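Local coordinates for protein amorpha-4,11-diene synthase (PDB 4GAX) that probably catalyses the metal-dependent cyclisation of farnesyl diphosphate to sesquiterpenes such as amorpha-4,11-diene, at residues R450-L455 / H530-L535; P446-Y451 / V523-L528; K216-I221 / A289-F294; T425-M430 / E440-E445. All blocks are in the same frame, centred on the assembly; numbering follows the deposited sequence.

Interaction 1 (R450-L455 / H530-L535); sequences RYKGIL and HFLDVL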
loop_
_atom_site.group_PDB
_atom_site.type_symbol
_atom_site.label_atom_id
_atom_site.label_comp_id
_atom_site.label_asym_id
_atom_site.label_seq_id
_atom_site.Cartn_x
_atom_site.Cartn_y
_atom_site.Cartn_z
ATOM N N ARG A 450 0.001 15.091 -2.485
ATOM C CA ARG A 450 -0.934 15.689 -3.435
ATOM C C ARG A 450 -1.272 14.697 -4.536
ATOM O O ARG A 450 -2.435 14.583 -4.950
ATOM C CB ARG A 450 -0.336 16.947 -4.073
ATOM C CG ARG A 450 -1.343 17.765 -4.888
ATOM C CD ARG A 450 -0.644 18.737 -5.822
ATOM N NE ARG A 450 0.543 19.328 -5.199
ATOM C CZ ARG A 450 1.700 19.535 -5.827
ATOM N NH1 ARG A 450 1.840 19.196 -7.104
ATOM N NH2 ARG A 450 2.722 20.079 -5.174
ATOM N N TYR A 451 -0.249 13.997 -5.026
ATOM C CA TYR A 451 -0.436 13.029 -6.099
ATOM C C TYR A 451 -1.303 11.855 -5.623
ATOM O O TYR A 451 -2.213 11.416 -6.333
ATOM C CB TYR A 451 0.917 12.521 -6.619
ATOM C CG TYR A 451 1.669 13.508 -7.505
ATOM C CD1 TYR A 451 0.995 14.330 -8.402
ATOM C CD2 TYR A 451 3.052 13.624 -7.427
ATOM C CE1 TYR A 451 1.684 15.226 -9.218
ATOM C CE2 TYR A 451 3.752 14.524 -8.230
ATOM C CZ TYR A 451 3.067 15.312 -9.124
ATOM O OH TYR A 451 3.766 16.192 -9.921
ATOM N N LYS A 452 -0.987 11.330 -4.440
ATOM C CA LYS A 452 -1.789 10.280 -3.823
ATOM C C LYS A 452 -3.261 10.699 -3.759
ATOM O O LYS A 452 -4.152 9.953 -4.183
ATOM C CB LYS A 452 -1.272 9.985 -2.413
ATOM C CG LYS A 452 -2.041 8.900 -1.671
ATOM C CD LYS A 452 -1.462 8.690 -0.264
ATOM C CE LYS A 452 -2.205 7.591 0.507
ATOM N NZ LYS A 452 -3.684 7.789 0.510
ATOM N N GLY A 453 -3.508 11.906 -3.252
ATOM C CA GLY A 453 -4.863 12.426 -3.153
ATOM C C GLY A 453 -5.576 12.516 -4.496
ATOM O O GLY A 453 -6.747 12.137 -4.616
ATOM N N ILE A 454 -4.880 13.022 -5.512
ATOM C CA ILE A 454 -5.473 13.165 -6.841
ATOM C C ILE A 454 -5.733 11.792 -7.475
ATOM O O ILE A 454 -6.800 11.550 -8.053
ATOM C CB ILE A 454 -4.566 13.969 -7.786
ATOM C CG1 ILE A 454 -4.397 15.409 -7.289
ATOM C CG2 ILE A 454 -5.148 13.983 -9.197
ATOM C CD1 ILE A 454 -3.479 16.244 -8.179
ATOM N N LEU A 455 -4.754 10.898 -7.364
ATOM C CA LEU A 455 -4.879 9.548 -7.910
ATOM C C LEU A 455 -6.064 8.818 -7.273
ATOM O O LEU A 455 -6.817 8.130 -7.958
ATOM C CB LEU A 455 -3.595 8.761 -7.654
ATOM C CG LEU A 455 -3.585 7.273 -8.039
ATOM C CD1 LEU A 455 -3.872 7.072 -9.515
ATOM C CD2 LEU A 455 -2.248 6.655 -7.684
ATOM N N HIS A 530 -0.201 2.399 -3.387
ATOM C CA HIS A 530 -0.505 1.222 -4.210
ATOM C C HIS A 530 -1.794 0.534 -3.767
ATOM O O HIS A 530 -2.534 -0.032 -4.587
ATOM C CB HIS A 530 0.673 0.238 -4.201
ATOM C CG HIS A 530 1.825 0.689 -5.042
ATOM N ND1 HIS A 530 3.140 0.509 -4.669
ATOM C CD2 HIS A 530 1.850 1.310 -6.244
ATOM C CE1 HIS A 530 3.930 1.008 -5.606
ATOM N NE2 HIS A 530 3.172 1.506 -6.570
ATOM N N PHE A 531 -2.082 0.609 -2.473
ATOM C CA PHE A 531 -3.350 0.069 -1.972
ATOM C C PHE A 531 -4.578 0.675 -2.649
ATOM O O PHE A 531 -5.639 0.015 -2.777
ATOM C CB PHE A 531 -3.459 0.232 -0.451
ATOM C CG PHE A 531 -4.743 -0.289 0.102
ATOM C CD1 PHE A 531 -4.970 -1.654 0.165
ATOM C CD2 PHE A 531 -5.736 0.577 0.532
ATOM C CE1 PHE A 531 -6.161 -2.152 0.664
ATOM C CE2 PHE A 531 -6.936 0.082 1.041
ATOM C CZ PHE A 531 -7.145 -1.286 1.107
ATOM N N LEU A 532 -4.462 1.920 -3.098
ATOM C CA LEU A 532 -5.622 2.592 -3.711
ATOM C C LEU A 532 -6.098 1.814 -4.923
ATOM O O LEU A 532 -7.293 1.809 -5.243
ATOM C CB LEU A 532 -5.289 4.032 -4.128
ATOM C CG LEU A 532 -4.818 5.035 -3.062
ATOM C CD1 LEU A 532 -4.183 6.271 -3.721
ATOM C CD2 LEU A 532 -5.962 5.441 -2.169
ATOM N N ASP A 533 -5.162 1.138 -5.588
ATOM C CA ASP A 533 -5.504 0.334 -6.760
ATOM C C ASP A 533 -6.383 -0.849 -6.368
ATOM O O ASP A 533 -7.210 -1.291 -7.158
ATOM C CB ASP A 533 -4.233 -0.158 -7.469
ATOM C CG ASP A 533 -4.441 -0.363 -8.963
ATOM O OD1 ASP A 533 -5.158 0.451 -9.598
ATOM O OD2 ASP A 533 -3.887 -1.341 -9.506
ATOM N N VAL A 534 -6.203 -1.352 -5.145
ATOM C CA VAL A 534 -7.030 -2.435 -4.606
ATOM C C VAL A 534 -8.334 -1.877 -4.057
ATOM O O VAL A 534 -9.422 -2.433 -4.265
ATOM C CB VAL A 534 -6.289 -3.171 -3.463
ATOM C CG1 VAL A 534 -7.257 -4.051 -2.672
ATOM C CG2 VAL A 534 -5.128 -3.998 -4.036
ATOM N N LEU A 535 -8.224 -0.765 -3.346
ATOM C CA LEU A 535 -9.399 -0.096 -2.801
ATOM C C LEU A 535 -10.421 0.190 -3.903
ATOM O O LEU A 535 -11.608 -0.108 -3.760
ATOM C CB LEU A 535 -8.980 1.218 -2.136
ATOM C CG LEU A 535 -9.647 1.614 -0.819
ATOM C CD1 LEU A 535 -9.770 3.134 -0.697
ATOM C CD2 LEU A 535 -10.987 0.921 -0.631
#

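Interaction 2 (P446-Y451 / V523-L528); sequences PPLLRY and VAVINL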
loop_
_atom_site.group_PDB
_atom_site.type_symbol
_atom_site.label_atom_id
_atom_site.label_comp_id
_atom_site.label_asym_id
_atom_site.label_seq_id
_atom_site.Cartn_x
_atom_site.Cartn_y
_atom_site.Cartn_z
ATOM N N PRO A 446 3.779 18.219 0.408
ATOM C CA PRO A 446 4.708 17.642 -0.570
ATOM C C PRO A 446 3.947 17.081 -1.759
ATOM O O PRO A 446 2.835 16.575 -1.580
ATOM C CB PRO A 446 5.368 16.502 0.211
ATOM C CG PRO A 446 4.296 16.063 1.193
ATOM C CD PRO A 446 3.611 17.355 1.592
ATOM N N PRO A 447 4.526 17.175 -2.967
ATOM C CA PRO A 447 3.868 16.651 -4.171
ATOM C C PRO A 447 3.396 15.193 -4.040
ATOM O O PRO A 447 2.354 14.828 -4.598
ATOM C CB PRO A 447 4.961 16.771 -5.233
ATOM C CG PRO A 447 5.727 17.994 -4.807
ATOM C CD PRO A 447 5.732 17.963 -3.292
ATOM N N LEU A 448 4.154 14.365 -3.328
ATOM C CA LEU A 448 3.806 12.950 -3.215
ATOM C C LEU A 448 2.409 12.751 -2.595
ATOM O O LEU A 448 1.638 11.910 -3.057
ATOM C CB LEU A 448 4.860 12.199 -2.411
ATOM C CG LEU A 448 4.593 10.733 -2.051
ATOM C CD1 LEU A 448 4.454 9.874 -3.305
ATOM C CD2 LEU A 448 5.707 10.195 -1.173
ATOM N N LEU A 449 2.081 13.530 -1.569
ATOM C CA LEU A 449 0.776 13.399 -0.921
ATOM C C LEU A 449 -0.322 14.004 -1.790
ATOM O O LEU A 449 -1.444 13.499 -1.832
ATOM C CB LEU A 449 0.783 14.029 0.474
ATOM C CG LEU A 449 1.746 13.352 1.459
ATOM C CD1 LEU A 449 1.658 14.000 2.856
ATOM C CD2 LEU A 449 1.484 11.865 1.538
ATOM N N ARG A 450 0.001 15.091 -2.485
ATOM C CA ARG A 450 -0.934 15.689 -3.435
ATOM C C ARG A 450 -1.272 14.697 -4.536
ATOM O O ARG A 450 -2.435 14.583 -4.950
ATOM C CB ARG A 450 -0.336 16.947 -4.073
ATOM C CG ARG A 450 -1.343 17.765 -4.888
ATOM C CD ARG A 450 -0.644 18.737 -5.822
ATOM N NE ARG A 450 0.543 19.328 -5.199
ATOM C CZ ARG A 450 1.700 19.535 -5.827
ATOM N NH1 ARG A 450 1.840 19.196 -7.104
ATOM N NH2 ARG A 450 2.722 20.079 -5.174
ATOM N N TYR A 451 -0.249 13.997 -5.026
ATOM C CA TYR A 451 -0.436 13.029 -6.099
ATOM C C TYR A 451 -1.303 11.855 -5.623
ATOM O O TYR A 451 -2.213 11.416 -6.333
ATOM C CB TYR A 451 0.917 12.521 -6.619
ATOM C CG TYR A 451 1.669 13.508 -7.505
ATOM C CD1 TYR A 451 0.995 14.330 -8.402
ATOM C CD2 TYR A 451 3.052 13.624 -7.427
ATOM C CE1 TYR A 451 1.684 15.226 -9.218
ATOM C CE2 TYR A 451 3.752 14.524 -8.230
ATOM C CZ TYR A 451 3.067 15.312 -9.124
ATOM O OH TYR A 451 3.766 16.192 -9.921
ATOM N N VAL A 523 8.250 3.859 2.743
ATOM C CA VAL A 523 7.769 2.562 2.270
ATOM C C VAL A 523 6.291 2.434 2.641
ATOM O O VAL A 523 5.483 1.979 1.830
ATOM C CB VAL A 523 8.602 1.387 2.858
ATOM C CG1 VAL A 523 7.897 0.028 2.657
ATOM C CG2 VAL A 523 10.017 1.373 2.245
ATOM N N ALA A 524 5.938 2.866 3.854
ATOM C CA ALA A 524 4.540 2.843 4.296
ATOM C C ALA A 524 3.681 3.708 3.389
ATOM O O ALA A 524 2.593 3.305 3.003
ATOM C CB ALA A 524 4.417 3.338 5.751
ATOM N N VAL A 525 4.165 4.910 3.077
ATOM C CA VAL A 525 3.432 5.804 2.197
ATOM C C VAL A 525 3.216 5.149 0.831
ATOM O O VAL A 525 2.107 5.173 0.312
ATOM C CB VAL A 525 4.136 7.171 2.008
ATOM C CG1 VAL A 525 3.450 7.972 0.883
ATOM C CG2 VAL A 525 4.127 7.979 3.331
ATOM N N ILE A 526 4.263 4.564 0.253
ATOM C CA ILE A 526 4.142 4.029 -1.101
ATOM C C ILE A 526 3.182 2.835 -1.114
ATOM O O ILE A 526 2.452 2.634 -2.086
ATOM C CB ILE A 526 5.517 3.674 -1.762
ATOM C CG1 ILE A 526 5.361 3.518 -3.277
ATOM C CG2 ILE A 526 6.123 2.370 -1.211
ATOM C CD1 ILE A 526 5.018 4.811 -3.984
ATOM N N ASN A 527 3.154 2.074 -0.022
ATOM C CA ASN A 527 2.254 0.926 0.052
ATOM C C ASN A 527 0.817 1.434 0.097
ATOM O O ASN A 527 -0.057 0.908 -0.591
ATOM C CB ASN A 527 2.554 0.056 1.279
ATOM C CG ASN A 527 3.869 -0.701 1.161
ATOM O OD1 ASN A 527 4.407 -0.888 0.055
ATOM N ND2 ASN A 527 4.390 -1.148 2.303
ATOM N N LEU A 528 0.574 2.469 0.904
ATOM C CA LEU A 528 -0.772 3.043 0.977
ATOM C C LEU A 528 -1.215 3.606 -0.372
ATOM O O LEU A 528 -2.396 3.544 -0.709
ATOM C CB LEU A 528 -0.872 4.119 2.067
ATOM C CG LEU A 528 -0.836 3.543 3.492
ATOM C CD1 LEU A 528 -0.756 4.666 4.527
ATOM C CD2 LEU A 528 -2.061 2.671 3.756
#

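Interaction 3 (K216-I221 / A289-F294); sequences KRLPRI and ALASRF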
loop_
_atom_site.group_PDB
_atom_site.type_symbol
_atom_site.label_atom_id
_atom_site.label_comp_id
_atom_site.label_asym_id
_atom_site.label_seq_id
_atom_site.Cartn_x
_atom_site.Cartn_y
_atom_site.Cartn_z
ATOM N N LYS A 216 3.381 -2.587 -8.280
ATOM C CA LYS A 216 2.064 -2.098 -7.878
ATOM C C LYS A 216 1.323 -3.023 -6.902
ATOM O O LYS A 216 0.405 -2.585 -6.211
ATOM C CB LYS A 216 1.196 -1.799 -9.119
ATOM C CG LYS A 216 1.547 -0.447 -9.763
ATOM C CD LYS A 216 0.907 -0.234 -11.131
ATOM C CE LYS A 216 -0.605 -0.218 -11.061
ATOM N NZ LYS A 216 -1.039 0.490 -9.845
ATOM N N ARG A 217 1.706 -4.299 -6.858
ATOM C CA ARG A 217 1.080 -5.257 -5.938
ATOM C C ARG A 217 1.685 -5.104 -4.537
ATOM O O ARG A 217 2.913 -5.001 -4.378
ATOM C CB ARG A 217 1.278 -6.695 -6.437
ATOM C CG ARG A 217 0.593 -7.777 -5.573
ATOM C CD ARG A 217 0.484 -9.104 -6.352
ATOM N NE ARG A 217 1.630 -9.211 -7.234
ATOM C CZ ARG A 217 1.565 -9.238 -8.557
ATOM N NH1 ARG A 217 0.393 -9.215 -9.179
ATOM N NH2 ARG A 217 2.687 -9.298 -9.249
ATOM N N LEU A 218 0.825 -5.084 -3.520
ATOM C CA LEU A 218 1.289 -4.986 -2.139
ATOM C C LEU A 218 2.169 -6.210 -1.848
ATOM O O LEU A 218 1.817 -7.317 -2.250
ATOM C CB LEU A 218 0.074 -5.003 -1.206
ATOM C CG LEU A 218 -0.517 -3.656 -0.779
ATOM C CD1 LEU A 218 0.133 -2.476 -1.480
ATOM C CD2 LEU A 218 -2.022 -3.652 -0.968
ATOM N N PRO A 219 3.280 -6.019 -1.121
ATOM C CA PRO A 219 4.229 -7.117 -0.873
ATOM C C PRO A 219 3.632 -8.359 -0.215
ATOM O O PRO A 219 4.039 -9.453 -0.584
ATOM C CB PRO A 219 5.303 -6.490 0.037
ATOM C CG PRO A 219 4.803 -5.087 0.378
ATOM C CD PRO A 219 3.806 -4.709 -0.676
ATOM N N ARG A 220 2.697 -8.216 0.722
ATOM C CA ARG A 220 2.103 -9.407 1.354
ATOM C C ARG A 220 1.213 -10.170 0.372
ATOM O O ARG A 220 1.101 -11.411 0.419
ATOM C CB ARG A 220 1.294 -9.019 2.602
ATOM C CG ARG A 220 0.785 -10.207 3.435
ATOM C CD ARG A 220 1.937 -11.023 4.016
ATOM N NE ARG A 220 1.442 -12.008 4.984
ATOM C CZ ARG A 220 2.199 -12.907 5.608
ATOM N NH1 ARG A 220 3.508 -12.976 5.364
ATOM N NH2 ARG A 220 1.638 -13.744 6.478
ATOM N N ILE A 221 0.573 -9.439 -0.534
ATOM C CA ILE A 221 -0.249 -10.097 -1.553
ATOM C C ILE A 221 0.665 -10.797 -2.572
ATOM O O ILE A 221 0.340 -11.875 -3.070
ATOM C CB ILE A 221 -1.180 -9.091 -2.273
ATOM C CG1 ILE A 221 -2.178 -8.502 -1.269
ATOM C CG2 ILE A 221 -1.928 -9.749 -3.411
ATOM C CD1 ILE A 221 -3.070 -7.382 -1.870
ATOM N N ALA A 289 -5.138 -1.029 6.921
ATOM C CA ALA A 289 -3.986 -0.800 7.799
ATOM C C ALA A 289 -2.888 -1.821 7.488
ATOM O O ALA A 289 -1.680 -1.505 7.503
ATOM C CB ALA A 289 -4.393 -0.897 9.261
ATOM N N LEU A 290 -3.319 -3.047 7.190
ATOM C CA LEU A 290 -2.401 -4.146 6.905
ATOM C C LEU A 290 -1.552 -3.854 5.672
ATOM O O LEU A 290 -0.444 -4.376 5.531
ATOM C CB LEU A 290 -3.193 -5.439 6.705
ATOM C CG LEU A 290 -2.379 -6.711 6.453
ATOM C CD1 LEU A 290 -1.313 -6.920 7.543
ATOM C CD2 LEU A 290 -3.306 -7.916 6.359
ATOM N N ALA A 291 -2.066 -3.000 4.791
ATOM C CA ALA A 291 -1.330 -2.617 3.582
ATOM C C ALA A 291 -0.152 -1.698 3.851
ATOM O O ALA A 291 0.879 -1.776 3.162
ATOM C CB ALA A 291 -2.274 -1.976 2.562
ATOM N N SER A 292 -0.275 -0.829 4.856
ATOM C CA SER A 292 0.778 0.158 5.120
ATOM C C SER A 292 2.108 -0.537 5.374
ATOM O O SER A 292 3.091 -0.291 4.665
ATOM C CB SER A 292 0.419 1.074 6.299
ATOM O OG SER A 292 0.269 0.326 7.501
ATOM N N ARG A 293 2.131 -1.401 6.384
ATOM C CA ARG A 293 3.296 -2.256 6.655
ATOM C C ARG A 293 2.769 -3.574 7.212
ATOM O O ARG A 293 1.978 -3.571 8.158
ATOM C CB ARG A 293 4.244 -1.630 7.688
ATOM C CG ARG A 293 4.986 -0.305 7.323
ATOM C CD ARG A 293 5.868 -0.426 6.071
ATOM N NE ARG A 293 6.846 -1.521 6.084
ATOM C CZ ARG A 293 8.173 -1.357 6.108
ATOM N NH1 ARG A 293 8.692 -0.141 6.171
ATOM N NH2 ARG A 293 8.989 -2.414 6.074
ATOM N N PHE A 294 3.195 -4.705 6.656
ATOM C CA PHE A 294 2.651 -5.989 7.120
ATOM C C PHE A 294 3.592 -6.667 8.119
ATOM O O PHE A 294 3.235 -7.672 8.752
ATOM C CB PHE A 294 2.447 -6.944 5.933
ATOM C CG PHE A 294 3.746 -7.449 5.359
ATOM C CD1 PHE A 294 4.336 -8.614 5.838
ATOM C CD2 PHE A 294 4.406 -6.725 4.370
ATOM C CE1 PHE A 294 5.559 -9.060 5.329
ATOM C CE2 PHE A 294 5.634 -7.167 3.845
ATOM C CZ PHE A 294 6.208 -8.341 4.330
#

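Interaction 4 (T425-M430 / E440-E445); sequences TCYLGM and EWAVSE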
loop_
_atom_site.group_PDB
_atom_site.type_symbol
_atom_site.label_atom_id
_atom_site.label_comp_id
_atom_site.label_asym_id
_atom_site.label_seq_id
_atom_site.Cartn_x
_atom_site.Cartn_y
_atom_site.Cartn_z
ATOM N N THR A 425 -0.749 9.266 10.703
ATOM C CA THR A 425 -1.175 8.218 11.642
ATOM C C THR A 425 -0.096 7.142 11.673
ATOM O O THR A 425 0.181 6.538 12.731
ATOM C CB THR A 425 -2.524 7.585 11.265
ATOM O OG1 THR A 425 -3.560 8.575 11.326
ATOM C CG2 THR A 425 -2.872 6.451 12.233
ATOM N N CYS A 426 0.527 6.898 10.518
ATOM C CA CYS A 426 1.694 6.000 10.478
ATOM C C CYS A 426 2.867 6.568 11.273
ATOM O O CYS A 426 3.620 5.810 11.904
ATOM C CB CYS A 426 2.146 5.724 9.043
ATOM S SG CYS A 426 1.032 4.591 8.162
ATOM N N TYR A 427 3.041 7.893 11.220
ATOM C CA TYR A 427 4.089 8.529 12.010
ATOM C C TYR A 427 3.893 8.190 13.493
ATOM O O TYR A 427 4.838 7.803 14.191
ATOM C CB TYR A 427 4.054 10.048 11.861
ATOM C CG TYR A 427 4.638 10.615 10.580
ATOM C CD1 TYR A 427 5.018 11.952 10.520
ATOM C CD2 TYR A 427 4.764 9.844 9.426
ATOM C CE1 TYR A 427 5.537 12.506 9.365
ATOM C CE2 TYR A 427 5.294 10.398 8.254
ATOM C CZ TYR A 427 5.675 11.728 8.237
ATOM O OH TYR A 427 6.200 12.301 7.097
ATOM N N LEU A 428 2.665 8.348 13.976
ATOM C CA LEU A 428 2.381 8.133 15.394
ATOM C C LEU A 428 2.615 6.679 15.776
ATOM O O LEU A 428 3.112 6.398 16.866
ATOM C CB LEU A 428 0.940 8.528 15.733
ATOM C CG LEU A 428 0.608 10.012 15.589
ATOM C CD1 LEU A 428 -0.777 10.309 16.186
ATOM C CD2 LEU A 428 1.678 10.844 16.276
ATOM N N GLY A 429 2.259 5.762 14.875
ATOM C CA GLY A 429 2.418 4.340 15.131
ATOM C C GLY A 429 3.877 3.924 15.061
ATOM O O GLY A 429 4.269 2.926 15.664
ATOM N N MET A 430 4.675 4.692 14.323
ATOM C CA MET A 430 6.119 4.455 14.211
ATOM C C MET A 430 6.945 5.543 14.880
ATOM O O MET A 430 7.903 6.064 14.297
ATOM C CB MET A 430 6.525 4.346 12.742
ATOM C CG MET A 430 6.041 3.090 12.083
ATOM S SD MET A 430 6.621 2.913 10.366
ATOM C CE MET A 430 5.020 2.978 9.581
ATOM N N GLU A 440 7.914 18.058 9.304
ATOM C CA GLU A 440 8.098 19.219 8.444
ATOM C C GLU A 440 7.738 18.847 7.007
ATOM O O GLU A 440 7.042 19.595 6.310
ATOM C CB GLU A 440 9.541 19.728 8.519
ATOM C CG GLU A 440 9.927 20.324 9.862
ATOM C CD GLU A 440 11.421 20.602 9.966
ATOM O OE1 GLU A 440 12.160 20.272 9.008
ATOM O OE2 GLU A 440 11.856 21.148 11.006
ATOM N N TRP A 441 8.213 17.692 6.563
ATOM C CA TRP A 441 7.860 17.196 5.238
ATOM C C TRP A 441 6.340 17.108 5.083
ATOM O O TRP A 441 5.761 17.673 4.151
ATOM C CB TRP A 441 8.487 15.821 4.989
ATOM C CG TRP A 441 8.174 15.305 3.627
ATOM C CD1 TRP A 441 8.752 15.695 2.449
ATOM C CD2 TRP A 441 7.206 14.312 3.292
ATOM N NE1 TRP A 441 8.198 15.004 1.401
ATOM C CE2 TRP A 441 7.249 14.143 1.892
ATOM C CE3 TRP A 441 6.305 13.545 4.040
ATOM C CZ2 TRP A 441 6.425 13.242 1.227
ATOM C CZ3 TRP A 441 5.491 12.646 3.378
ATOM C CH2 TRP A 441 5.556 12.500 1.987
ATOM N N ALA A 442 5.710 16.412 6.026
ATOM C CA ALA A 442 4.254 16.252 6.067
ATOM C C ALA A 442 3.486 17.566 5.966
ATOM O O ALA A 442 2.482 17.646 5.256
ATOM C CB ALA A 442 3.840 15.498 7.331
ATOM N N VAL A 443 3.947 18.596 6.671
ATOM C CA VAL A 443 3.227 19.872 6.661
ATOM C C VAL A 443 3.567 20.723 5.437
ATOM O O VAL A 443 2.865 21.679 5.131
ATOM C CB VAL A 443 3.445 20.697 7.962
ATOM C CG1 VAL A 443 3.240 19.825 9.202
ATOM C CG2 VAL A 443 4.825 21.321 7.980
ATOM N N SER A 444 4.624 20.350 4.725
ATOM C CA SER A 444 5.089 21.098 3.559
ATOM C C SER A 444 4.151 21.044 2.368
ATOM O O SER A 444 4.426 21.688 1.351
ATOM C CB SER A 444 6.437 20.541 3.083
ATOM O OG SER A 444 7.427 20.705 4.074
ATOM N N GLU A 445 3.074 20.267 2.475
ATOM C CA GLU A 445 2.253 19.922 1.306
ATOM C C GLU A 445 3.114 19.363 0.161
ATOM O O GLU A 445 3.172 19.940 -0.928
ATOM C CB GLU A 445 1.413 21.120 0.845
ATOM C CG GLU A 445 0.327 21.493 1.835
ATOM C CD GLU A 445 -0.234 22.892 1.622
ATOM O OE1 GLU A 445 -0.239 23.383 0.468
ATOM O OE2 GLU A 445 -0.663 23.501 2.628
#

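Interaction 1 (R450-L455 / H530-L535)
L532 reaches across from helix 519-535 to K452 and L455 on helix 447-461 in a small contact of mainly apolar side chains, buried, with its centre about 9 Å from the centre of the chain. No hydrogen bond crosses it, and the two segments hide 138 Å² from each other. One methyl group does most of the touching. L532 CD1 comes within 3.7 Å of the backbone O of K452 and lies 4.0 Å from K452 CG, at the start of the lysine's aliphatic stem. L532 holds its CG anti to its own carbonyl carbon (chi1 -59°), and with an extended chi2 (165°) this sends CD1 out from the helix toward its neighbour. The lysine is extended from CB to CE and bends only at chi4; its CG is the methylene that L532 CD1 touches, and the two side chains cross at about a right angle. L455, one turn further along, adds a looser van der Waals touch: its CD2 stands 4.4 Å from L532 CD1. The closest CA pair, L455 and L532, is 8.2 Å apart. Helix 489-513 also packs on this side of helix 447-461, where L455 meets W504 and I507, while K452 rests along helix 519-535 on L528 and V529. Leucine against leucine and a lysine stem between long neighbouring helices is ordinary packing of the all-helical class I terpene synthase fold; the end of helix 447-461 carries an N-D sequence that, by family resemblance, probably opens the second metal-binding (NSE/DTE) motif.

Interaction 2 (P446-Y451 / V523-L528)
V525 CG1 meets two leucines of helix 447-461. It sits 3.8 Å from L448 CD2 and 4.2 Å from L448 CG, and more loosely 4.4 Å from L449 CD2, so a single methyl of the valine touches consecutive residues of the opposite helix. L448 and V525 cross obliquely, each with a branch anti to its backbone N: CG of the leucine (chi1 173°) and CG1 of the valine (chi1 170°). That leaves V525 CG2 beside the valine's own N, and only CG1 makes the contact. No polar group takes part. A second shell closes round these methyls: W441 of helix 436-443 lies against both leucines, and T423 of helix 419-429 touches L449 and V525. At the start of helix 447-461, P446 occupies the N-cap position and P447 the first turn, where the guanidinium of R450 lays one face over P447 CA, 3.8 Å above the plane and offset toward the rim. Thus the proline-led start of one helix is packed against the middle of another, a plain helix-helix interface within the alpha-helical bundle of a class I terpene synthase.

Interaction 3 (K216-I221 / A289-F294)
R220 lies across F294 for much of its length. Its CB sits beside the root of the aromatic side chain, 4.0 Å from F294 CG and 4.1 Å from F294 CB. At CG the arginine turns (chi2 63°), which swings it along the ring, and CD then comes 3.9 Å from F294 CD1. Further out the guanidinium draws level with F294 CE1, its plane only about 20° from that of the ring, though the approach is oblique. The tip finds its polar partner on helix 238-269, where R220 NH2 bonds to the backbone O of F248. The R220-F294 packing joins the start of helix 219-232 to the residues just after helix 282-292, in an all-helical terpene synthase whose next helix, 299-322, bears the aspartate-rich DDXXD sequence of the metal-binding family. In F294, CG lies between the backbone N and the carbonyl carbon (chi1 71°), a setting that turns the ring toward R220 and P219. P219 CB touches the ring at F294 CE2, 3.9 Å away. With an alanine here in place of F294, the stem of R220 and the ring of P219 would probably lose the surface they rest on, leaving the arginine's aliphatic part less well fixed, with the F248 bond to hold its tip. Before the proline, L218, the N-cap residue of helix 219-232, sets its CD2 3.9 Å from A291 CB. Just beyond A291, S292 turns its OG back to A289 O at 2.7 Å, sharing that carbonyl with its own N at the end of helix 282-292.

Interaction 4 (T425-M430 / E440-E445)
Y427 bridges to W441 and A442 between two consecutive helices, 419-429 and 436-443, of the class I terpene synthase bundle. Helix 419-429 follows 407-416 after a short interruption, probably the break in helix G known from this family. Of the van der Waals contacts, the closest is made by the phenol oxygen: Y427 OH stands 3.3 Å from W441 CE3 and 3.8 Å from W441 CZ3, at the edge of the indole and near its plane, and the two side chains cross at about a right angle. The methyl of A442 adds the apolar part, with its CB 4.0 Å from Y427 CE1. With CG anti to the carbonyl carbon (chi1 -78°), the tyrosine ring points at helix 436-443 and spans most of the 9.7 Å between the CA atoms of Y427 and A442.

Aromatic packing continues beside this, for the Y427 ring meets F439 edge-to-face. As for hydrogen bonds, none joins the two segments directly, but Y427 OH is held by A438 O, one turn before A442, and this fixes the end of the phenol against helix 436-443. Where that helix ends, S444 folds its hydroxyl back on the preceding turn: S444 OG donates to E440 O over an unusually short 2.5 Å, not to be over-read, from 38° out of the carbonyl plane.

In the fold
Interactions 1 and 2 are successive rungs between the same two helices, 447-461 and 519-535, with centres about 8 Å apart, and K452 CE touching L528 CB at 4.0 Å spans the step. The other flank of helix 519-535 faces interaction 3: N527 ND2 lies 2.8 Å from S292 O, probably a hydrogen bond, and F531 CD1 packs 3.6 Å from A291 CB; a long, weak ion pair joins D533 and K216. Toward interaction 4, A524 CB lies 3.9 Å from M430 CE, and helix 519-535 thus touches all four regions. T425 and C426 of interaction 4 pack on helix 299-322, whose DDXXD sequence is probably the first metal-binding motif.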